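Local coordinates for protein endoglucanase EG-II (Hypocrea jecorina, PDB 3QR3) that hydrolyses internal beta-1,4-glucosidic bonds of cellulose, as an endoglucanase whose catalytic domain is a family 5 TIM barrel, at residues N9-F13 against K85-L89; V28-L32 against Y41-I45; A159-Q163 against A200-T205; L245-R250 against N283-Y287. All blocks are in the same frame, centred on the assembly; numbering follows the deposited sequence.

Contact 1: N9-F13 against K85-L89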
loop_
_atom_site.group_PDB
_atom_site.type_symbol
_atom_site.label_atom_id
_atom_site.label_comp_id
_atom_site.label_asym_id
_atom_site.label_seq_id
_atom_site.Cartn_x
_atom_site.Cartn_y
_atom_site.Cartn_z
ATOM N N ASN A 9 -6.202 -3.681 -1.295
ATOM C CA ASN A 9 -5.461 -4.050 -0.100
ATOM C C ASN A 9 -6.071 -5.291 0.536
ATOM O O ASN A 9 -7.275 -5.323 0.777
ATOM C CB ASN A 9 -5.539 -2.909 0.898
ATOM C CG ASN A 9 -4.564 -1.795 0.578
ATOM O OD1 ASN A 9 -3.466 -1.773 1.110
ATOM N ND2 ASN A 9 -4.964 -0.872 -0.291
ATOM N N ILE A 10 -5.242 -6.307 0.777
ATOM C CA ILE A 10 -5.651 -7.543 1.446
ATOM C C ILE A 10 -5.116 -7.466 2.869
ATOM O O ILE A 10 -4.000 -7.891 3.142
ATOM C CB ILE A 10 -5.053 -8.778 0.735
ATOM C CG1 ILE A 10 -5.341 -8.709 -0.772
ATOM C CG2 ILE A 10 -5.597 -10.079 1.344
ATOM C CD1 ILE A 10 -6.828 -8.854 -1.120
ATOM N N ALA A 11 -5.913 -6.888 3.761
ATOM C CA ALA A 11 -5.450 -6.513 5.097
ATOM C C ALA A 11 -5.571 -7.643 6.128
ATOM O O ALA A 11 -6.255 -8.640 5.898
ATOM C CB ALA A 11 -6.201 -5.260 5.581
ATOM N N GLY A 12 -4.916 -7.468 7.274
ATOM C CA GLY A 12 -4.992 -8.438 8.353
ATOM C C GLY A 12 -3.680 -8.641 9.096
ATOM O O GLY A 12 -3.660 -8.701 10.339
ATOM N N PHE A 13 -2.576 -8.746 8.357
ATOM C CA PHE A 13 -1.260 -8.836 9.003
ATOM C C PHE A 13 -0.955 -7.523 9.739
ATOM O O PHE A 13 0.006 -7.430 10.521
ATOM C CB PHE A 13 -0.149 -9.162 8.000
ATOM C CG PHE A 13 0.041 -10.648 7.734
ATOM C CD1 PHE A 13 0.707 -11.451 8.641
ATOM C CD2 PHE A 13 -0.401 -11.216 6.548
ATOM C CE1 PHE A 13 0.905 -12.806 8.387
ATOM C CE2 PHE A 13 -0.214 -12.569 6.288
ATOM C CZ PHE A 13 0.440 -13.366 7.220
ATOM N N LYS A 85 4.970 -17.158 7.371
ATOM C CA LYS A 85 3.534 -16.942 7.232
ATOM C C LYS A 85 3.251 -15.819 6.231
ATOM O O LYS A 85 2.455 -15.979 5.316
ATOM C CB LYS A 85 2.913 -16.609 8.592
ATOM C CG LYS A 85 2.885 -17.782 9.587
ATOM C CD LYS A 85 2.015 -18.928 9.064
ATOM C CE LYS A 85 1.870 -20.040 10.104
ATOM N NZ LYS A 85 0.827 -21.027 9.703
ATOM N N TYR A 86 3.901 -14.675 6.408
ATOM C CA TYR A 86 3.683 -13.546 5.504
ATOM C C TYR A 86 4.045 -13.896 4.066
ATOM O O TYR A 86 3.350 -13.512 3.124
ATOM C CB TYR A 86 4.465 -12.320 5.976
ATOM C CG TYR A 86 4.228 -11.088 5.143
ATOM C CD1 TYR A 86 3.005 -10.434 5.171
ATOM C CD2 TYR A 86 5.233 -10.575 4.328
ATOM C CE1 TYR A 86 2.785 -9.293 4.413
ATOM C CE2 TYR A 86 5.031 -9.442 3.569
ATOM C CZ TYR A 86 3.811 -8.802 3.615
ATOM O OH TYR A 86 3.606 -7.681 2.853
ATOM N N ASP A 87 5.116 -14.659 3.890
ATOM C CA ASP A 87 5.529 -15.036 2.536
ATOM C C ASP A 87 4.485 -15.889 1.820
ATOM O O ASP A 87 4.404 -15.876 0.589
ATOM C CB ASP A 87 6.886 -15.745 2.521
ATOM C CG ASP A 87 7.410 -15.957 1.100
ATOM O OD1 ASP A 87 7.442 -14.977 0.332
ATOM O OD2 ASP A 87 7.767 -17.098 0.740
ATOM N N GLN A 88 3.677 -16.632 2.575
ATOM C CA GLN A 88 2.630 -17.427 1.942
ATOM C C GLN A 88 1.646 -16.511 1.229
ATOM O O GLN A 88 1.164 -16.829 0.145
ATOM C CB GLN A 88 1.874 -18.307 2.954
ATOM C CG GLN A 88 2.676 -19.461 3.513
ATOM C CD GLN A 88 1.924 -20.197 4.619
ATOM O OE1 GLN A 88 0.695 -20.238 4.630
ATOM N NE2 GLN A 88 2.663 -20.779 5.547
ATOM N N LEU A 89 1.338 -15.380 1.846
ATOM C CA LEU A 89 0.407 -14.434 1.239
ATOM C C LEU A 89 1.073 -13.757 0.024
ATOM O O LEU A 89 0.460 -13.587 -1.033
ATOM C CB LEU A 89 -0.048 -13.401 2.274
ATOM C CG LEU A 89 -1.103 -12.393 1.815
ATOM C CD1 LEU A 89 -2.382 -13.116 1.411
ATOM C CD2 LEU A 89 -1.369 -11.377 2.921
#
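Phe13 and Tyr86 form a T-shaped pair: an edge of the tyrosine ring meets a face of the phenylalanine, with centroids 5.3 Å apart and planes at 86°. The atom that makes the approach is Tyr86 CD1, which stands 3.8 Å from Phe13 CD2 and lies over the rim of the ring, not its middle. With CG of Tyr86 anti to the backbone N (chi1 -177°), the ring swings past Phe13, and its OH goes on to bond Leu62 O on strand 59-64.

Two further contacts reach the same phenyl group. Leu89 CD2 reaches the edge of the ring, 3.8 Å from Phe13 CE2, while Phe13 CZ comes within 3.7 Å of Tyr86 CA and so presses on the helix backbone itself. Here helix 80-95 packs on the outside of a TIM barrel, close to the C-terminal end of the first strand, 5-11, and to the loop that leaves it. A looser touch, Ile10 CG2 to Leu89 CD1 at 4.4 Å, lies on the strand proper. With a smaller residue such as alanine at Phe13, the Tyr86 edge and Leu89 CD2 would probably lose their shared partner, and a gap would open between loop and helix.

Pro30, Leu32 and Val64 also pack against Phe13.

Contact 2: V28-L32 against Y41-I45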
loop_
_atom_site.group_PDB
_atom_site.type_symbol
_atom_site.label_atom_id
_atom_site.label_comp_id
_atom_site.label_asym_id
_atom_site.label_seq_id
_atom_site.Cartn_x
_atom_site.Cartn_y
_atom_site.Cartn_z
ATOM N N VAL A 28 -2.734 -9.538 15.433
ATOM C CA VAL A 28 -2.831 -9.727 13.976
ATOM C C VAL A 28 -3.951 -10.720 13.666
ATOM O O VAL A 28 -4.244 -11.597 14.470
ATOM C CB VAL A 28 -1.515 -10.229 13.344
ATOM C CG1 VAL A 28 -0.403 -9.189 13.524
ATOM C CG2 VAL A 28 -1.119 -11.580 13.943
ATOM N N TYR A 29 -4.590 -10.561 12.513
ATOM C CA TYR A 29 -5.629 -11.493 12.073
ATOM C C TYR A 29 -5.392 -11.688 10.580
ATOM O O TYR A 29 -6.122 -11.145 9.751
ATOM C CB TYR A 29 -7.031 -10.925 12.355
ATOM C CG TYR A 29 -8.194 -11.902 12.131
ATOM C CD1 TYR A 29 -8.096 -13.234 12.519
ATOM C CD2 TYR A 29 -9.393 -11.476 11.575
ATOM C CE1 TYR A 29 -9.152 -14.124 12.329
ATOM C CE2 TYR A 29 -10.459 -12.357 11.382
ATOM C CZ TYR A 29 -10.327 -13.682 11.757
ATOM O OH TYR A 29 -11.379 -14.564 11.589
ATOM N N PRO A 30 -4.337 -12.442 10.234
ATOM C CA PRO A 30 -3.883 -12.513 8.840
ATOM C C PRO A 30 -4.900 -13.194 7.938
ATOM O O PRO A 30 -5.581 -14.128 8.375
ATOM C CB PRO A 30 -2.585 -13.329 8.933
ATOM C CG PRO A 30 -2.143 -13.190 10.401
ATOM C CD PRO A 30 -3.454 -13.194 11.142
ATOM N N PRO A 31 -5.022 -12.714 6.688
ATOM C CA PRO A 31 -5.946 -13.282 5.700
ATOM C C PRO A 31 -5.361 -14.519 5.002
ATOM O O PRO A 31 -5.314 -14.580 3.774
ATOM C CB PRO A 31 -6.119 -12.133 4.691
ATOM C CG PRO A 31 -4.815 -11.384 4.749
ATOM C CD PRO A 31 -4.249 -11.576 6.149
ATOM N N LEU A 32 -4.900 -15.477 5.797
ATOM C CA LEU A 32 -4.501 -16.786 5.294
ATOM C C LEU A 32 -5.432 -17.802 5.944
ATOM O O LEU A 32 -5.458 -17.932 7.177
ATOM C CB LEU A 32 -3.059 -17.108 5.669
ATOM C CG LEU A 32 -1.978 -16.371 4.896
ATOM C CD1 LEU A 32 -0.625 -16.590 5.549
ATOM C CD2 LEU A 32 -1.961 -16.831 3.432
ATOM N N TYR A 41 -9.529 -18.797 9.193
ATOM C CA TYR A 41 -9.145 -17.396 9.104
ATOM C C TYR A 41 -9.611 -16.897 7.732
ATOM O O TYR A 41 -9.955 -17.701 6.868
ATOM C CB TYR A 41 -7.629 -17.210 9.298
ATOM C CG TYR A 41 -7.187 -17.046 10.749
ATOM C CD1 TYR A 41 -7.698 -17.859 11.761
ATOM C CD2 TYR A 41 -6.251 -16.083 11.101
ATOM C CE1 TYR A 41 -7.285 -17.707 13.086
ATOM C CE2 TYR A 41 -5.830 -15.924 12.422
ATOM C CZ TYR A 41 -6.354 -16.741 13.408
ATOM O OH TYR A 41 -5.935 -16.582 14.709
ATOM N N PRO A 42 -9.645 -15.570 7.529
ATOM C CA PRO A 42 -10.108 -15.030 6.243
ATOM C C PRO A 42 -9.264 -15.547 5.075
ATOM O O PRO A 42 -8.058 -15.752 5.233
ATOM C CB PRO A 42 -9.942 -13.520 6.428
ATOM C CG PRO A 42 -10.120 -13.337 7.916
ATOM C CD PRO A 42 -9.379 -14.499 8.502
ATOM N N ASP A 43 -9.910 -15.766 3.931
ATOM C CA ASP A 43 -9.292 -16.439 2.797
ATOM C C ASP A 43 -8.738 -15.424 1.791
ATOM O O ASP A 43 -9.288 -15.235 0.708
ATOM C CB ASP A 43 -10.314 -17.364 2.127
ATOM C CG ASP A 43 -9.703 -18.232 1.040
ATOM O OD1 ASP A 43 -8.474 -18.217 0.875
ATOM O OD2 ASP A 43 -10.459 -18.938 0.342
ATOM N N GLY A 44 -7.647 -14.771 2.164
ATOM C CA GLY A 44 -7.058 -13.734 1.331
ATOM C C GLY A 44 -6.616 -14.229 -0.030
ATOM O O GLY A 44 -6.743 -13.529 -1.030
ATOM N N ILE A 45 -6.093 -15.443 -0.079
ATOM C CA ILE A 45 -5.589 -15.981 -1.328
ATOM C C ILE A 45 -6.738 -16.312 -2.268
ATOM O O ILE A 45 -6.666 -16.037 -3.460
ATOM C CB ILE A 45 -4.695 -17.204 -1.098
ATOM C CG1 ILE A 45 -3.435 -16.769 -0.339
ATOM C CG2 ILE A 45 -4.340 -17.844 -2.428
ATOM C CD1 ILE A 45 -2.374 -17.836 -0.211
HETATM O O HOH W 1 -3.723 -14.705 15.140
#
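The long loop between strand 5-11 and helix 44-55 of the barrel folds back on itself here, bringing 28-32 against the residues that lead into the helix. Tyr29 meets Tyr41 with its edge and Pro42 with one face. CE1 of Tyr29 lies over the centre of the Tyr41 ring; the centroids are 4.8 Å apart and the planes inclined at 57°, so the edge-to-face pair is well short of perpendicular. The face of Tyr29 receives a CH-pi contact from Pro42, whose CD lies 3.9 Å from the centroid of the Tyr29 ring. Replacing Tyr29 with a serine would probably leave that face of Tyr41 without the Tyr29 edge and deprive Pro42 CD of its aromatic partner.

Tyr41 has its CG anti to the carbonyl carbon (chi1 -88°), which lays the ring alongside Pro30, whose CD is 3.8 Å from Tyr41 CE2. A water 2.9 Å from Tyr41 OH also donates to Val28 O.

The backbone link is Gly44 N to Pro31 O, 2.8 Å; the donor sits 51° out of the carbonyl plane. Pro31 centres an inverse gamma turn. A CB on Gly44 would crowd Pro31 O, consistent with a glycine here. Beyond it, Leu32 CD2 meets Ile45 CD1 at 3.8 Å. Asp43 caps Gly46 N through OD1, the N-cap arrangement of a helix start.

Contact 3: A159-Q163 against A200-T205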
loop_
_atom_site.group_PDB
_atom_site.type_symbol
_atom_site.label_atom_id
_atom_site.label_comp_id
_atom_site.label_asym_id
_atom_site.label_seq_id
_atom_site.Cartn_x
_atom_site.Cartn_y
_atom_site.Cartn_z
ATOM N N ALA A 159 13.109 12.127 4.050
ATOM C CA ALA A 159 13.622 11.862 2.702
ATOM C C ALA A 159 15.006 11.209 2.714
ATOM O O ALA A 159 15.300 10.349 1.885
ATOM C CB ALA A 159 13.663 13.155 1.871
ATOM N N ALA A 160 15.864 11.636 3.640
ATOM C CA ALA A 160 17.173 11.016 3.820
ATOM C C ALA A 160 17.020 9.554 4.231
ATOM O O ALA A 160 17.697 8.673 3.696
ATOM C CB ALA A 160 17.992 11.783 4.867
ATOM N N THR A 161 16.125 9.307 5.185
ATOM C CA THR A 161 15.821 7.945 5.629
ATOM C C THR A 161 15.366 7.116 4.438
ATOM O O THR A 161 15.851 5.994 4.208
ATOM C CB THR A 161 14.732 7.953 6.728
ATOM O OG1 THR A 161 15.230 8.647 7.878
ATOM C CG2 THR A 161 14.305 6.520 7.125
ATOM N N VAL A 162 14.434 7.672 3.669
ATOM C CA VAL A 162 13.931 6.974 2.490
ATOM C C VAL A 162 15.066 6.650 1.516
ATOM O O VAL A 162 15.120 5.549 0.962
ATOM C CB VAL A 162 12.781 7.754 1.789
ATOM C CG1 VAL A 162 12.412 7.102 0.450
ATOM C CG2 VAL A 162 11.542 7.835 2.703
ATOM N N GLN A 163 15.975 7.607 1.309
ATOM C CA GLN A 163 17.137 7.382 0.444
ATOM C C GLN A 163 18.002 6.219 0.948
ATOM O O GLN A 163 18.446 5.373 0.170
ATOM C CB GLN A 163 17.983 8.659 0.324
ATOM C CG GLN A 163 19.280 8.483 -0.464
ATOM C CD GLN A 163 19.037 8.172 -1.940
ATOM O OE1 GLN A 163 18.804 9.073 -2.750
ATOM N NE2 GLN A 163 19.095 6.885 -2.292
ATOM N N ALA A 200 11.265 17.062 -1.776
ATOM C CA ALA A 200 12.260 16.320 -1.009
ATOM C C ALA A 200 12.471 14.909 -1.578
ATOM O O ALA A 200 13.601 14.466 -1.763
ATOM C CB ALA A 200 11.860 16.247 0.464
ATOM N N LEU A 201 11.377 14.202 -1.850
ATOM C CA LEU A 201 11.478 12.826 -2.332
ATOM C C LEU A 201 11.990 12.730 -3.770
ATOM O O LEU A 201 12.511 11.690 -4.185
ATOM C CB LEU A 201 10.136 12.111 -2.191
ATOM C CG LEU A 201 9.708 11.901 -0.741
ATOM C CD1 LEU A 201 8.256 11.426 -0.671
ATOM C CD2 LEU A 201 10.650 10.920 -0.036
ATOM N N SER A 202 11.833 13.807 -4.534
ATOM C CA SER A 202 12.360 13.847 -5.894
ATOM C C SER A 202 13.882 13.704 -5.954
ATOM O O SER A 202 14.433 13.403 -7.015
ATOM C CB SER A 202 11.935 15.137 -6.609
ATOM O OG SER A 202 10.557 15.095 -6.938
ATOM N N GLN A 203 14.556 13.920 -4.825
ATOM C CA GLN A 203 16.021 13.883 -4.783
ATOM C C GLN A 203 16.548 12.466 -4.543
ATOM O O GLN A 203 17.752 12.223 -4.616
ATOM C CB GLN A 203 16.552 14.825 -3.694
ATOM C CG GLN A 203 15.879 16.202 -3.658
ATOM C CD GLN A 203 15.790 16.855 -5.029
ATOM O OE1 GLN A 203 16.736 16.807 -5.814
ATOM N NE2 GLN A 203 14.644 17.473 -5.322
ATOM N N VAL A 204 15.644 11.536 -4.244
ATOM C CA VAL A 204 16.031 10.158 -3.952
ATOM C C VAL A 204 16.380 9.448 -5.253
ATOM O O VAL A 204 15.663 9.568 -6.226
ATOM C CB VAL A 204 14.892 9.407 -3.207
ATOM C CG1 VAL A 204 15.224 7.926 -3.035
ATOM C CG2 VAL A 204 14.634 10.051 -1.859
ATOM N N THR A 205 17.495 8.724 -5.276
ATOM C CA THR A 205 17.910 8.038 -6.485
ATOM C C THR A 205 18.407 6.635 -6.198
ATOM O O THR A 205 18.776 6.327 -5.079
ATOM C CB THR A 205 19.090 8.773 -7.191
ATOM O OG1 THR A 205 20.238 8.792 -6.325
ATOM C CG2 THR A 205 18.701 10.198 -7.592
HETATM O O HOH W 2 18.982 11.800 -2.078
#
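Gln163 and Thr205 are joined by two hydrogen bonds, the side-chain amide of one pairing with both the N and the O of the other's backbone. Gln163 NE2 gives the straighter bond to Thr205 O, 2.9 Å at 173°, lying in the carbonyl plane and in the amide plane of the glutamine. Thr205 N returns a bond to Gln163 OE1, also 2.9 Å, with the donor tilted 17° from the carbonyl plane. The chain of Gln163 leaves with CG anti to the backbone N and then bends at chi2 (66°), which turns the amide across to the backbone of Thr205. A water gives a further bond to OE1 and another to Gln203 O, so OE1 accepts twice.

The contact joins helix 155-171, on the outside of the TIM barrel, to the chain following the short helix 197-201. A type I beta turn from Leu201 to Val204 delivers Thr205 to the glutamine.

Beside these bonds the segments also meet through small side chains: Ala159 CB meets Ala200 CB at 3.8 Å, Val162 CG2 approaches Leu201 CD2 at 4.2 Å, and Val204 CG2 rests 3.8 Å from the carbonyl oxygen Ala159 O. Further in, Leu181 of strand 179-182 lies against both Val162 and Val204, and Phe216 of strand 214-219 against Leu201.

Contact 4: L245-R250 against N283-Y287. With SO4 (sulfate ion), chain K.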
loop_
_atom_site.group_PDB
_atom_site.type_symbol
_atom_site.label_atom_id
_atom_site.label_comp_id
_atom_site.label_asym_id
_atom_site.label_seq_id
_atom_site.Cartn_x
_atom_site.Cartn_y
_atom_site.Cartn_z
ATOM N N LEU A 245 -1.574 17.224 -9.252
ATOM C CA LEU A 245 -0.521 16.219 -9.147
ATOM C C LEU A 245 -0.124 15.695 -10.531
ATOM O O LEU A 245 1.057 15.553 -10.830
ATOM C CB LEU A 245 -0.943 15.066 -8.226
ATOM C CG LEU A 245 0.089 13.959 -8.003
ATOM C CD1 LEU A 245 1.448 14.540 -7.575
ATOM C CD2 LEU A 245 -0.424 12.972 -6.963
ATOM N N ALA A 246 -1.112 15.405 -11.374
ATOM C CA ALA A 246 -0.832 14.937 -12.733
ATOM C C ALA A 246 0.085 15.910 -13.482
ATOM O O ALA A 246 1.060 15.503 -14.124
ATOM C CB ALA A 246 -2.136 14.724 -13.517
ATOM N N THR A 247 -0.249 17.192 -13.405
ATOM C CA THR A 247 0.531 18.239 -14.057
ATOM C C THR A 247 1.969 18.216 -13.571
ATOM O O THR A 247 2.906 18.218 -14.376
ATOM C CB THR A 247 -0.065 19.624 -13.765
ATOM O OG1 THR A 247 -1.408 19.669 -14.268
ATOM C CG2 THR A 247 0.774 20.735 -14.429
ATOM N N TRP A 248 2.133 18.192 -12.249
ATOM C CA TRP A 248 3.455 18.150 -11.636
ATOM C C TRP A 248 4.239 16.906 -12.072
ATOM O O TRP A 248 5.397 16.994 -12.485
ATOM C CB TRP A 248 3.350 18.204 -10.107
ATOM C CG TRP A 248 4.695 18.245 -9.457
ATOM C CD1 TRP A 248 5.453 19.353 -9.218
ATOM C CD2 TRP A 248 5.459 17.126 -8.992
ATOM N NE1 TRP A 248 6.640 18.996 -8.628
ATOM C CE2 TRP A 248 6.669 17.634 -8.479
ATOM C CE3 TRP A 248 5.237 15.746 -8.957
ATOM C CZ2 TRP A 248 7.655 16.811 -7.934
ATOM C CZ3 TRP A 248 6.219 14.928 -8.417
ATOM C CH2 TRP A 248 7.412 15.466 -7.910
ATOM N N LEU A 249 3.597 15.749 -11.985
ATOM C CA LEU A 249 4.224 14.504 -12.395
ATOM C C LEU A 249 4.669 14.553 -13.846
ATOM O O LEU A 249 5.754 14.082 -14.197
ATOM C CB LEU A 249 3.248 13.341 -12.211
ATOM C CG LEU A 249 2.959 12.924 -10.761
ATOM C CD1 LEU A 249 1.823 11.914 -10.718
ATOM C CD2 LEU A 249 4.215 12.360 -10.103
ATOM N N ARG A 250 3.811 15.103 -14.698
ATOM C CA ARG A 250 4.042 15.036 -16.131
ATOM C C ARG A 250 5.189 15.962 -16.518
ATOM O O ARG A 250 6.049 15.600 -17.323
ATOM C CB ARG A 250 2.760 15.387 -16.898
ATOM C CG ARG A 250 2.824 15.091 -18.384
ATOM C CD ARG A 250 1.461 15.272 -19.066
ATOM N NE ARG A 250 0.531 14.219 -18.671
ATOM C CZ ARG A 250 -0.601 14.423 -18.003
ATOM N NH1 ARG A 250 -0.963 15.658 -17.675
ATOM N NH2 ARG A 250 -1.380 13.389 -17.675
ATOM N N ASN A 283 -5.243 9.689 -17.189
ATOM C CA ASN A 283 -3.901 10.208 -16.949
ATOM C C ASN A 283 -2.940 9.081 -16.612
ATOM O O ASN A 283 -2.164 9.171 -15.654
ATOM C CB ASN A 283 -3.920 11.247 -15.823
ATOM C CG ASN A 283 -4.590 12.542 -16.244
ATOM O OD1 ASN A 283 -3.925 13.475 -16.715
ATOM N ND2 ASN A 283 -5.915 12.603 -16.099
ATOM N N SER A 284 -3.001 8.016 -17.406
ATOM C CA SER A 284 -2.265 6.790 -17.106
ATOM C C SER A 284 -0.807 6.883 -17.494
ATOM O O SER A 284 -0.050 5.942 -17.273
ATOM C CB SER A 284 -2.903 5.583 -17.810
ATOM O OG SER A 284 -2.842 5.723 -19.224
ATOM N N ASP A 285 -0.410 8.004 -18.089
ATOM C CA ASP A 285 1.010 8.232 -18.338
ATOM C C ASP A 285 1.743 8.558 -17.028
ATOM O O ASP A 285 2.893 8.178 -16.839
ATOM C CB ASP A 285 1.241 9.326 -19.398
ATOM C CG ASP A 285 0.712 10.688 -18.973
ATOM O OD1 ASP A 285 -0.398 10.765 -18.409
ATOM O OD2 ASP A 285 1.409 11.693 -19.227
ATOM N N VAL A 286 1.065 9.258 -16.124
ATOM C CA VAL A 286 1.668 9.604 -14.830
ATOM C C VAL A 286 1.157 8.753 -13.656
ATOM O O VAL A 286 1.852 8.588 -12.647
ATOM C CB VAL A 286 1.502 11.110 -14.515
ATOM C CG1 VAL A 286 2.181 11.951 -15.602
ATOM C CG2 VAL A 286 0.030 11.478 -14.406
ATOM N N TYR A 287 -0.053 8.217 -13.771
ATOM C CA TYR A 287 -0.552 7.323 -12.721
ATOM C C TYR A 287 -0.371 5.858 -13.116
ATOM O O TYR A 287 -0.844 5.430 -14.168
ATOM C CB TYR A 287 -2.009 7.633 -12.366
ATOM C CG TYR A 287 -2.177 9.004 -11.762
ATOM C CD1 TYR A 287 -1.555 9.329 -10.564
ATOM C CD2 TYR A 287 -2.936 9.980 -12.393
ATOM C CE1 TYR A 287 -1.689 10.580 -10.002
ATOM C CE2 TYR A 287 -3.072 11.247 -11.841
ATOM C CZ TYR A 287 -2.437 11.538 -10.643
ATOM O OH TYR A 287 -2.561 12.782 -10.070
HETATM S S SO4 K . 10.355 19.790 -7.489
HETATM O O1 SO4 K . 10.046 19.017 -6.299
HETATM O O2 SO4 K . 11.348 20.806 -7.155
HETATM O O3 SO4 K . 10.895 18.886 -8.509
HETATM O O4 SO4 K . 9.130 20.439 -7.955
HETATM O O HOH W 3 -3.582 16.129 -16.535
#
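Val286 forms the centre of the packed side, against helix 238-251. Its CB is 3.7 Å from Leu249 CB, its CG1 reaches 3.6 Å from Arg250 CA, and its CG2 meets Ala246, so the valine spans a full turn of the helix. Tyr287 deepens the packed side: Leu249 CD1 touches Tyr287 CE1 at 3.8 Å, and Tyr287 OH passes close to Leu245 CB on the way to its hydrogen bond with Phe242 O.

In the TIM barrel this is the approach to the last strand, 287-296, where the loop after helix 267-281 packs against helix 238-251, the helix before that one. Val286 also shares a backbone bond with Ala256, the first residue of the neighbouring strand 256-261.

Toward solvent the contact is polar: exposed Arg250 forms a side-on salt bridge with Asp285. Arg250 NE bonds OD2 of Asp285 at 2.7 Å and 171°, while NH2 bonds OD1 of the same carboxylate at 2.9 Å. Both oxygens use their syn lone pairs, and the guanidinium and carboxylate planes differ by 3°. The bend of Arg250 at chi3 (-71°) turns the group toward the loop. NH2 also donates to OD1 of the buried Asn283, 2.7 Å away, in the carbonyl plane and on a lone pair. A water bridges Arg250 NH1 and that same OD1. Away from the loop, Trp248 NE1 bonds O4 of a sulfate, probably from the crystallisation liquor, at 3.0 Å.

From the N terminus, strand 5-11 opens contact 1, which closes only at helix 80-95. Contact 2 is nested inside that loop and closes the short loop 33-40 within the connection from strand 5-11 to helix 44-55. The two touch, with centres 7 Å apart: Gly12 O and Tyr29 N probably hydrogen-bond at 3.0 Å, and Ala11 O lies 3.3 Å from Pro31 CG. Contacts 3 and 4 follow in series, crossing neither each other nor the first pair. Contact 3 ties helix 155-171 to the chain after 197-201; contact 4 ties helix 238-251 to the approach to strand 287-296. They meet where Ser202 OG lies 3.3 Å from Trp248 CH2, across the chain's centre from contacts 1 and 2.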